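Local coordinates for putative cell surface protein (Streptococcus pyogenes, PDB 4OFQ) that forms the C-terminal domain of an antigen I/II-family surface adhesin, which probably helps the streptococcus attach to its targets, at residues T246-Q251 and V316-A321. Residues are numbered along the deposited sequence; the frame is centred on the assembly and turned at random.
Sequences THDLYQ and VKRIKA
Strands 248-257 and 310-318 pair at one margin of an antiparallel sheet in the C-terminal part of this beta-sandwich adhesin, with Leu-249 and Lys-317 as the antiparallel hydrogen-bonded pair between 246-251 and 316-321. Leu-249 N donates to Lys-317 O and Lys-317 N to Leu-249 O, both at 2.8 Å. A third backbone bond, Ile-319 N to His-247 O, carries the pairing into the loop, nearly straight at 171°. Leu-249 O is gripped twice: the bent side chain of Gln-251 swings NE2 to within 3.1 Å of it, on the face of the carbonyl plane opposite Lys-317 N.

The flanking non-hydrogen-bonded pairs, Asp-248 with Arg-318 and Tyr-250 with Val-316, lie on the face of the sheet opposite the side chains of Leu-249 and Lys-317. Arg-318 turns back at chi2 (64°) and chi3 (39°), bringing its guanidinium side-on to the carboxylate. Arg-318 NE (2.9 Å) and NH2 (2.8 Å) both donate to Asp-248 OD1, which lies near the guanidinium plane; NH2 takes its syn lone pair. Val-316 CG2 packs against Asp-248 CG, while OD2 is hydrogen-bonded to Tyr-219 OH and Arg-318 NH1 to Thr-344 and Thr-346 near the C-terminus.

At the loop end, Lys-320 lays its CD over one face of the His-247 imidazole, 4.0 Å from the ring centroid, a CH-pi contact. Thr-246 OG1 bonds ND1 at the ring edge, and NE2 gives Ala-321 O a weak bond, which together probably limit rotation of the ring.

Tyr-219, Thr-344 and Thr-346 thus form a second shell that probably helps to position the buried Asp-248/Arg-318 pair, whose opposite charges probably favour the ionised forms of both partners.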
ATOM      1  N   THR A 246      14.442 -23.178 -25.595  1.00 14.53           N
ATOM      2  CA  THR A 246      14.689 -23.763 -26.910  1.00 16.71           C
ATOM      3  C   THR A 246      15.901 -23.099 -27.582  1.00 14.74           C
ATOM      4  O   THR A 246      16.570 -23.713 -28.417  1.00 15.61           O
ATOM      5  CB  THR A 246      13.484 -23.586 -27.837  1.00 18.72           C
ATOM      6  OG1 THR A 246      13.054 -22.218 -27.798  1.00 14.09           O
ATOM      7  CG2 THR A 246      12.327 -24.475 -27.397  1.00 19.32           C
ATOM      8  N   HIS A 247      16.168 -21.843 -27.224  1.00 13.41           N
ATOM      9  CA  HIS A 247      17.214 -21.055 -27.886  1.00 17.76           C
ATOM     10  C   HIS A 247      18.305 -20.541 -26.942  1.00 15.81           C
ATOM     11  O   HIS A 247      19.436 -20.271 -27.364  1.00 13.70           O
ATOM     12  CB  HIS A 247      16.589 -19.855 -28.608  1.00 12.60           C
ATOM     13  CG  HIS A 247      15.739 -20.223 -29.781  1.00 14.33           C
ATOM     14  ND1 HIS A 247      14.499 -20.812 -29.645  1.00 13.11           N
ATOM     15  CD2 HIS A 247      15.945 -20.083 -31.113  1.00 13.01           C
ATOM     16  CE1 HIS A 247      13.981 -21.026 -30.842  1.00 15.56           C
ATOM     17  NE2 HIS A 247      14.834 -20.585 -31.751  1.00 14.26           N
ATOM     18  N   ASP A 248      17.956 -20.378 -25.675  1.00 16.06           N
ATOM     19  CA  ASP A 248      18.881 -19.831 -24.679  1.00 15.49           C
ATOM     20  C   ASP A 248      19.197 -20.920 -23.672  1.00 17.11           C
ATOM     21  O   ASP A 248      18.300 -21.455 -23.021  1.00 18.36           O
ATOM     22  CB  ASP A 248      18.259 -18.662 -23.918  1.00 13.82           C
ATOM     23  CG  ASP A 248      18.340 -17.334 -24.662  1.00 15.58           C
ATOM     24  OD1 ASP A 248      19.076 -17.227 -25.663  1.00 14.02           O
ATOM     25  OD2 ASP A 248      17.643 -16.386 -24.225  1.00 13.59           O
ATOM     26  N   LEU A 249      20.470 -21.258 -23.540  1.00 13.27           N
ATOM     27  CA  LEU A 249      20.852 -22.278 -22.574  1.00 17.84           C
ATOM     28  C   LEU A 249      21.512 -21.615 -21.362  1.00 19.18           C
ATOM     29  O   LEU A 249      22.626 -21.095 -21.461  1.00 19.98           O
ATOM     30  CB  LEU A 249      21.784 -23.297 -23.231  1.00 17.18           C
ATOM     31  CG  LEU A 249      22.415 -24.382 -22.353  1.00 25.72           C
ATOM     32  CD1 LEU A 249      21.381 -25.398 -21.894  1.00 31.21           C
ATOM     33  CD2 LEU A 249      23.544 -25.052 -23.102  1.00 28.26           C
ATOM     34  N   TYR A 250      20.805 -21.624 -20.233  1.00 14.53           N
ATOM     35  CA  TYR A 250      21.302 -21.064 -18.973  1.00 17.64           C
ATOM     36  C   TYR A 250      22.708 -21.548 -18.619  1.00 17.96           C
ATOM     37  O   TYR A 250      22.997 -22.746 -18.669  1.00 17.54           O
ATOM     38  CB  TYR A 250      20.333 -21.390 -17.827  1.00 21.09           C
ATOM     39  CG  TYR A 250      20.759 -20.883 -16.464  1.00 20.14           C
ATOM     40  CD1 TYR A 250      20.475 -19.588 -16.060  1.00 18.24           C
ATOM     41  CD2 TYR A 250      21.424 -21.710 -15.572  1.00 22.10           C
ATOM     42  CE1 TYR A 250      20.864 -19.125 -14.805  1.00 18.26           C
ATOM     43  CE2 TYR A 250      21.813 -21.258 -14.314  1.00 14.85           C
ATOM     44  CZ  TYR A 250      21.528 -19.970 -13.941  1.00 13.52           C
ATOM     45  OH  TYR A 250      21.916 -19.533 -12.697  1.00 15.47           O
ATOM     46  N   GLN A 251      23.576 -20.603 -18.265  1.00 14.35           N
ATOM     47  CA  GLN A 251      24.940 -20.925 -17.844  1.00 18.25           C
ATOM     48  C   GLN A 251      25.137 -20.634 -16.359  1.00 17.48           C
ATOM     49  O   GLN A 251      25.521 -21.516 -15.596  1.00 17.09           O
ATOM     50  CB  GLN A 251      25.964 -20.139 -18.661  1.00 16.62           C
ATOM     51  CG  GLN A 251      25.891 -20.387 -20.163  1.00 21.96           C
ATOM     52  CD  GLN A 251      26.261 -21.807 -20.515  1.00 22.69           C
ATOM     53  OE1 GLN A 251      27.355 -22.271 -20.179  1.00 22.05           O
ATOM     54  NE2 GLN A 251      25.347 -22.519 -21.180  1.00 23.21           N
ATOM     55  N   VAL A 316      23.523 -16.777 -20.629  1.00 11.68           N
ATOM     56  CA  VAL A 316      23.038 -17.906 -21.419  1.00 13.69           C
ATOM     57  C   VAL A 316      23.901 -18.103 -22.666  1.00 14.35           C
ATOM     58  O   VAL A 316      24.608 -17.190 -23.095  1.00 14.23           O
ATOM     59  CB  VAL A 316      21.546 -17.730 -21.852  1.00 14.73           C
ATOM     60  CG1 VAL A 316      20.666 -17.413 -20.641  1.00 13.84           C
ATOM     61  CG2 VAL A 316      21.412 -16.632 -22.910  1.00 10.12           C
ATOM     62  N   LYS A 317      23.853 -19.306 -23.225  1.00 15.68           N
ATOM     63  CA  LYS A 317      24.494 -19.599 -24.503  1.00 14.02           C
ATOM     64  C   LYS A 317      23.403 -19.736 -25.577  1.00 16.88           C
ATOM     65  O   LYS A 317      22.368 -20.372 -25.350  1.00 14.69           O
ATOM     66  CB  LYS A 317      25.314 -20.882 -24.394  1.00 17.25           C
ATOM     67  CG  LYS A 317      25.844 -21.425 -25.703  1.00 24.89           C
ATOM     68  CD  LYS A 317      26.552 -22.754 -25.464  1.00 34.85           C
ATOM     69  CE  LYS A 317      27.160 -23.326 -26.734  1.00 40.37           C
ATOM     70  NZ  LYS A 317      27.863 -24.619 -26.452  1.00 40.11           N
ATOM     71  N   ARG A 318      23.624 -19.113 -26.729  1.00 14.04           N
ATOM     72  CA  ARG A 318      22.630 -19.132 -27.791  1.00 13.66           C
ATOM     73  C   ARG A 318      22.840 -20.399 -28.603  1.00 15.61           C
ATOM     74  O   ARG A 318      23.880 -20.580 -29.245  1.00 16.00           O
ATOM     75  CB  ARG A 318      22.741 -17.883 -28.671  1.00 16.27           C
ATOM     76  CG  ARG A 318      21.842 -17.896 -29.915  1.00 13.99           C
ATOM     77  CD  ARG A 318      20.350 -17.897 -29.568  1.00 11.87           C
ATOM     78  NE  ARG A 318      20.007 -17.054 -28.425  1.00 10.91           N
ATOM     79  CZ  ARG A 318      19.770 -15.744 -28.486  1.00 12.94           C
ATOM     80  NH1 ARG A 318      19.847 -15.091 -29.643  1.00 10.38           N
ATOM     81  NH2 ARG A 318      19.452 -15.088 -27.376  1.00 10.55           N
ATOM     82  N   ILE A 319      21.854 -21.286 -28.560  1.00 15.94           N
ATOM     83  CA  ILE A 319      22.047 -22.635 -29.085  1.00 21.93           C
ATOM     84  C   ILE A 319      21.270 -22.954 -30.363  1.00 16.43           C
ATOM     85  O   ILE A 319      21.473 -24.007 -30.952  1.00 21.31           O
ATOM     86  CB  ILE A 319      21.729 -23.717 -28.021  1.00 21.93           C
ATOM     87  CG1 ILE A 319      20.318 -23.529 -27.457  1.00 20.36           C
ATOM     88  CG2 ILE A 319      22.758 -23.679 -26.903  1.00 22.79           C
ATOM     89  CD1 ILE A 319      19.729 -24.789 -26.848  1.00 25.84           C
ATOM     90  N   LYS A 320      20.392 -22.053 -30.794  1.00 15.38           N
ATOM     91  CA  LYS A 320      19.540 -22.329 -31.954  1.00 21.70           C
ATOM     92  C   LYS A 320      19.196 -21.049 -32.715  1.00 16.92           C
ATOM     93  O   LYS A 320      19.103 -19.981 -32.126  1.00 15.69           O
ATOM     94  CB  LYS A 320      18.261 -23.027 -31.485  1.00 24.11           C
ATOM     95  CG  LYS A 320      17.333 -23.524 -32.580  1.00 24.90           C
ATOM     96  CD  LYS A 320      16.099 -24.189 -31.970  1.00 31.78           C
ATOM     97  CE  LYS A 320      14.985 -24.354 -32.993  1.00 36.10           C
ATOM     98  NZ  LYS A 320      15.384 -25.208 -34.142  1.00 42.77           N
ATOM     99  N   ALA A 321      19.022 -21.152 -34.029  1.00 20.64           N
ATOM    100  CA  ALA A 321      18.630 -19.988 -34.822  1.00 15.72           C
ATOM    101  C   ALA A 321      17.158 -19.640 -34.588  1.00 20.02           C
ATOM    102  O   ALA A 321      16.355 -20.509 -34.237  1.00 14.69           O
ATOM    103  CB  ALA A 321      18.894 -20.253 -36.314  1.00 15.96           C
TER